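Local coordinates for Thiol:disulfide interchange protein (Proteus mirabilis, PDB 4OD7), which probably acts as a periplasmic thioredoxin-fold oxidoreductase that introduces disulfide bonds into folding proteins, here bound non-covalently to a peptide, at residues Lys57-Leu69 with Gln138-Val151. The protein carries 1 engineered substitution. Numbering follows the deposited sequence.
With SCN (thiocyanate ion), chain G.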
loop_
_atom_site.group_PDB
_atom_site.type_symbol
_atom_site.label_atom_id
_atom_site.label_comp_id
_atom_site.label_asym_id
_atom_site.label_seq_id
_atom_site.Cartn_x
_atom_site.Cartn_y
_atom_site.Cartn_z
ATOM N N LYS A 57 12.191 2.569 8.386
ATOM C CA LYS A 57 12.245 2.235 6.960
ATOM C C LYS A 57 10.876 1.746 6.519
ATOM O O LYS A 57 10.455 0.687 6.980
ATOM C CB LYS A 57 13.263 1.151 6.674
ATOM C CG LYS A 57 14.664 1.508 7.044
ATOM C CD LYS A 57 15.612 0.372 6.756
ATOM C CE LYS A 57 15.390 -0.784 7.720
ATOM N NZ LYS A 57 15.793 -0.391 9.111
ATOM N N MET A 58 10.218 2.507 5.644
ATOM C CA MET A 58 8.845 2.216 5.190
ATOM C C MET A 58 8.818 1.830 3.711
ATOM O O MET A 58 9.675 2.263 2.926
ATOM C CB MET A 58 7.928 3.442 5.355
ATOM C CG MET A 58 8.017 4.149 6.696
ATOM S SD MET A 58 7.323 3.160 8.001
ATOM C CE MET A 58 5.657 3.812 8.058
ATOM N N ALA A 59 7.794 1.065 3.330
ATOM C CA ALA A 59 7.544 0.709 1.941
ATOM C C ALA A 59 6.026 0.559 1.733
ATOM O O ALA A 59 5.298 0.194 2.661
ATOM C CB ALA A 59 8.263 -0.575 1.574
ATOM N N ARG A 60 5.576 0.834 0.506
ATOM C CA ARG A 60 4.176 0.670 0.077
ATOM C C ARG A 60 4.221 0.080 -1.289
ATOM O O ARG A 60 4.688 0.742 -2.192
ATOM C CB ARG A 60 3.454 2.001 0.074
ATOM C CG ARG A 60 2.005 1.959 -0.297
ATOM C CD ARG A 60 1.377 3.309 -0.049
ATOM N NE ARG A 60 0.023 3.439 -0.599
ATOM C CZ ARG A 60 -1.072 2.957 -0.037
ATOM N NH1 ARG A 60 -1.003 2.282 1.080
ATOM N NH2 ARG A 60 -2.247 3.106 -0.591
ATOM N N TYR A 61 3.743 -1.153 -1.431
ATOM C CA TYR A 61 3.799 -1.919 -2.674
ATOM C C TYR A 61 2.414 -2.170 -3.242
ATOM O O TYR A 61 1.473 -2.431 -2.501
ATOM C CB TYR A 61 4.493 -3.244 -2.438
ATOM C CG TYR A 61 5.954 -3.131 -1.996
ATOM C CD1 TYR A 61 6.743 -2.039 -2.351
ATOM C CD2 TYR A 61 6.531 -4.129 -1.202
ATOM C CE1 TYR A 61 8.090 -1.968 -1.918
ATOM C CE2 TYR A 61 7.836 -4.065 -0.781
ATOM C CZ TYR A 61 8.602 -2.994 -1.122
ATOM O OH TYR A 61 9.900 -2.989 -0.665
ATOM N N HIS A 62 2.309 -2.105 -4.567
ATOM C CA HIS A 62 1.069 -2.392 -5.278
ATOM C C HIS A 62 1.054 -3.870 -5.730
ATOM O O HIS A 62 2.112 -4.493 -6.027
ATOM C CB HIS A 62 0.911 -1.463 -6.474
ATOM C CG HIS A 62 -0.436 -1.548 -7.124
ATOM N ND1 HIS A 62 -0.754 -2.494 -8.073
ATOM C CD2 HIS A 62 -1.542 -0.784 -6.970
ATOM C CE1 HIS A 62 -2.005 -2.313 -8.472
ATOM N NE2 HIS A 62 -2.506 -1.283 -7.817
ATOM N N VAL A 63 -0.144 -4.448 -5.706
ATOM C CA VAL A 63 -0.300 -5.835 -6.076
ATOM C C VAL A 63 -0.867 -5.990 -7.505
ATOM O O VAL A 63 -1.650 -5.195 -7.965
ATOM C CB VAL A 63 -1.221 -6.571 -5.063
ATOM C CG1 VAL A 63 -0.694 -6.435 -3.611
ATOM C CG2 VAL A 63 -2.660 -6.098 -5.184
ATOM N N ASP A 64 -0.479 -7.061 -8.181
ATOM C CA ASP A 64 -0.866 -7.284 -9.561
ATOM C C ASP A 64 -2.182 -7.970 -9.682
ATOM O O ASP A 64 -2.783 -7.935 -10.749
ATOM C CB ASP A 64 0.149 -8.161 -10.288
ATOM C CG ASP A 64 1.482 -7.497 -10.527
ATOM O OD1 ASP A 64 1.681 -6.296 -10.244
ATOM O OD2 ASP A 64 2.368 -8.244 -10.970
ATOM N N PHE A 65 -2.619 -8.616 -8.602
ATOM C CA PHE A 65 -3.623 -9.665 -8.726
ATOM C C PHE A 65 -5.073 -9.192 -8.714
ATOM O O PHE A 65 -5.969 -9.998 -8.933
ATOM C CB PHE A 65 -3.422 -10.778 -7.658
ATOM C CG PHE A 65 -3.377 -10.312 -6.209
ATOM C CD1 PHE A 65 -4.522 -10.045 -5.503
ATOM C CD2 PHE A 65 -2.182 -10.237 -5.544
ATOM C CE1 PHE A 65 -4.466 -9.653 -4.199
ATOM C CE2 PHE A 65 -2.127 -9.840 -4.238
ATOM C CZ PHE A 65 -3.272 -9.559 -3.556
ATOM N N LEU A 66 -5.307 -7.902 -8.528
ATOM C CA LEU A 66 -6.649 -7.381 -8.687
ATOM C C LEU A 66 -6.710 -6.550 -9.951
ATOM O O LEU A 66 -5.772 -5.846 -10.271
ATOM C CB LEU A 66 -7.061 -6.564 -7.484
ATOM C CG LEU A 66 -7.141 -7.338 -6.155
ATOM C CD1 LEU A 66 -7.543 -6.410 -5.011
ATOM C CD2 LEU A 66 -8.096 -8.502 -6.272
ATOM N N GLY A 67 -7.793 -6.721 -10.702
ATOM C CA GLY A 67 -8.158 -5.823 -11.770
ATOM C C GLY A 67 -7.530 -6.228 -13.071
ATOM O O GLY A 67 -6.495 -6.890 -13.068
ATOM N N PRO A 68 -8.141 -5.846 -14.194
ATOM C CA PRO A 68 -7.577 -6.181 -15.497
ATOM C C PRO A 68 -6.206 -5.579 -15.742
ATOM O O PRO A 68 -5.343 -6.242 -16.313
ATOM C CB PRO A 68 -8.596 -5.609 -16.475
ATOM C CG PRO A 68 -9.815 -5.588 -15.767
ATOM C CD PRO A 68 -9.469 -5.252 -14.348
ATOM N N LEU A 69 -5.989 -4.376 -15.216
ATOM C CA LEU A 69 -4.712 -3.692 -15.385
ATOM C C LEU A 69 -3.865 -3.680 -14.093
ATOM O O LEU A 69 -3.075 -2.774 -13.864
ATOM C CB LEU A 69 -4.981 -2.264 -15.871
ATOM C CG LEU A 69 -5.749 -2.158 -17.211
ATOM C CD1 LEU A 69 -6.140 -0.745 -17.566
ATOM C CD2 LEU A 69 -4.872 -2.708 -18.347
ATOM N N GLN A 138 10.719 -5.306 -7.301
ATOM C CA GLN A 138 10.699 -5.206 -5.847
ATOM C C GLN A 138 9.322 -5.507 -5.265
ATOM O O GLN A 138 9.219 -6.165 -4.236
ATOM C CB GLN A 138 11.086 -3.816 -5.398
ATOM C CG GLN A 138 11.233 -3.757 -3.890
ATOM C CD GLN A 138 12.039 -2.563 -3.434
ATOM O OE1 GLN A 138 13.212 -2.685 -3.124
ATOM N NE2 GLN A 138 11.396 -1.396 -3.378
ATOM N N GLN A 139 8.296 -4.959 -5.907
ATOM C CA GLN A 139 6.900 -5.139 -5.489
ATOM C C GLN A 139 6.411 -6.572 -5.651
ATOM O O GLN A 139 5.864 -7.186 -4.729
ATOM C CB GLN A 139 6.032 -4.196 -6.287
ATOM C CG GLN A 139 6.264 -2.773 -5.901
ATOM C CD GLN A 139 5.439 -1.804 -6.709
ATOM O OE1 GLN A 139 4.290 -1.506 -6.367
ATOM N NE2 GLN A 139 6.027 -1.284 -7.783
ATOM N N GLN A 140 6.649 -7.096 -6.846
ATOM C CA GLN A 140 6.192 -8.401 -7.229
ATOM C C GLN A 140 6.814 -9.467 -6.352
ATOM O O GLN A 140 6.147 -10.393 -5.976
ATOM C CB GLN A 140 6.557 -8.657 -8.677
ATOM C CG GLN A 140 5.858 -7.769 -9.703
ATOM C CD GLN A 140 6.434 -7.998 -11.102
ATOM O OE1 GLN A 140 7.648 -8.231 -11.255
ATOM N NE2 GLN A 140 5.583 -7.932 -12.129
ATOM N N ASN A 141 8.101 -9.322 -6.036
ATOM C CA ASN A 141 8.816 -10.247 -5.148
ATOM C C ASN A 141 8.377 -10.139 -3.736
ATOM O O ASN A 141 8.396 -11.127 -3.028
ATOM C CB ASN A 141 10.311 -9.986 -5.143
ATOM C CG ASN A 141 10.986 -10.363 -6.413
ATOM O OD1 ASN A 141 12.029 -9.813 -6.719
ATOM N ND2 ASN A 141 10.436 -11.317 -7.148
ATOM N N ALA A 142 8.020 -8.923 -3.316
ATOM C CA ALA A 142 7.518 -8.705 -1.957
ATOM C C ALA A 142 6.193 -9.361 -1.732
ATOM O O ALA A 142 5.977 -9.961 -0.705
ATOM C CB ALA A 142 7.384 -7.187 -1.652
ATOM N N VAL A 143 5.315 -9.257 -2.715
ATOM C CA VAL A 143 4.000 -9.883 -2.624
ATOM C C VAL A 143 4.156 -11.395 -2.510
ATOM O O VAL A 143 3.461 -12.035 -1.728
ATOM C CB VAL A 143 3.125 -9.431 -3.780
ATOM C CG1 VAL A 143 1.879 -10.299 -3.946
ATOM C CG2 VAL A 143 2.738 -7.963 -3.527
ATOM N N THR A 144 5.093 -11.970 -3.242
ATOM C CA THR A 144 5.396 -13.385 -3.064
ATOM C C THR A 144 5.987 -13.746 -1.675
ATOM O O THR A 144 5.469 -14.621 -0.987
ATOM C CB THR A 144 6.352 -13.857 -4.184
ATOM O OG1 THR A 144 5.664 -13.788 -5.424
ATOM C CG2 THR A 144 6.805 -15.281 -3.999
ATOM N N ASP A 145 7.029 -13.048 -1.237
ATOM C CA ASP A 145 7.764 -13.442 -0.036
ATOM C C ASP A 145 7.011 -13.146 1.253
ATOM O O ASP A 145 7.290 -13.733 2.302
ATOM C CB ASP A 145 9.130 -12.728 0.051
ATOM C CG ASP A 145 10.010 -12.955 -1.162
ATOM O OD1 ASP A 145 9.688 -13.780 -2.035
ATOM O OD2 ASP A 145 11.063 -12.330 -1.215
ATOM N N PHE A 146 6.044 -12.254 1.172
ATOM C CA PHE A 146 5.220 -11.943 2.316
ATOM C C PHE A 146 3.868 -12.688 2.228
ATOM O O PHE A 146 3.009 -12.508 3.085
ATOM C CB PHE A 146 5.023 -10.431 2.426
ATOM C CG PHE A 146 6.258 -9.677 2.811
ATOM C CD1 PHE A 146 6.367 -9.132 4.068
ATOM C CD2 PHE A 146 7.309 -9.518 1.932
ATOM C CE1 PHE A 146 7.500 -8.437 4.449
ATOM C CE2 PHE A 146 8.427 -8.825 2.300
ATOM C CZ PHE A 146 8.524 -8.288 3.570
ATOM N N GLN A 147 3.714 -13.534 1.208
ATOM C CA GLN A 147 2.487 -14.301 0.965
ATOM C C GLN A 147 1.210 -13.463 1.049
ATOM O O GLN A 147 0.297 -13.755 1.840
ATOM C CB GLN A 147 2.392 -15.468 1.955
ATOM N N ILE A 148 1.145 -12.420 0.228
ATOM C CA ILE A 148 0.018 -11.493 0.255
ATOM C C ILE A 148 -0.997 -11.946 -0.739
ATOM O O ILE A 148 -0.712 -11.999 -1.926
ATOM C CB ILE A 148 0.452 -10.068 -0.054
ATOM C CG1 ILE A 148 1.584 -9.662 0.890
ATOM C CG2 ILE A 148 -0.767 -9.089 -0.013
ATOM C CD1 ILE A 148 1.225 -9.767 2.337
ATOM N N ASN A 149 -2.176 -12.279 -0.230
ATOM C CA ASN A 149 -3.260 -12.806 -1.037
ATOM C C ASN A 149 -4.459 -11.884 -1.036
ATOM O O ASN A 149 -5.381 -12.096 -1.793
ATOM C CB ASN A 149 -3.716 -14.166 -0.485
ATOM C CG ASN A 149 -2.708 -15.276 -0.712
ATOM O OD1 ASN A 149 -2.076 -15.367 -1.766
ATOM N ND2 ASN A 149 -2.562 -16.140 0.290
ATOM N N GLY A 150 -4.428 -10.879 -0.168
ATOM C CA GLY A 150 -5.512 -9.959 -0.005
ATOM C C GLY A 150 -4.963 -8.638 0.457
ATOM O O GLY A 150 -3.896 -8.568 1.059
ATOM N N VAL A 151 -5.697 -7.578 0.151
ATOM C CA VAL A 151 -5.299 -6.227 0.476
ATOM C C VAL A 151 -6.489 -5.453 0.995
ATOM O O VAL A 151 -7.625 -5.687 0.598
ATOM C CB VAL A 151 -4.727 -5.459 -0.742
ATOM C CG1 VAL A 151 -3.322 -5.950 -1.092
ATOM C CG2 VAL A 151 -5.672 -5.516 -1.942
HETATM S S SCN G . -1.523 -1.615 4.132
HETATM C C SCN G . -2.362 -0.278 3.397
HETATM N N SCN G . -3.032 0.555 2.874
#
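Gln139 meets the backbone of His62 where helix 130-145 crosses strand 58-62, an edge strand of the thioredoxin-fold sheet, at nearly a right angle (92° between the segment axes). Tyr61 pairs its backbone with Glu26 and Phe28 of the neighbouring parallel strand 24-28. His62 N donates to Gln139 OE1 over 2.7 Å, nearly straight at 166° and onto a lone pair in the carbonyl plane. The other end of that amide, NE2, gives its hydrogen to Leu135 O one turn back; both polar atoms of this buried glutamine are thus satisfied, which sets the orientation of its amide. The imidazole of His62 leads away from the helix: ND1 is hydrogen-bonded to Thr74 OG1 and NE2 to Phe30 N. Thr74 OG1 also bonds Asp64 OD1, while OD2 takes a weak, long bond from Gln140 NE2 (3.4 Å). The Tyr61 ring packs on the helix, with Gln139 CA over one face, offset toward the rim, and Ala142 CB tight against CD2 at 3.2 Å. Farther along, Val63 CG1 touches both Val143 CG2 and Val151 CG1, and Val63 CG2 sits over the centre of the Phe65 ring. Val151, Phe65 and Leu66 also contact the bound peptide, Val151 through backbone hydrogen bonds; Leu66 CD1 meets Val151 CG2 tip to tip at 3.7 Å.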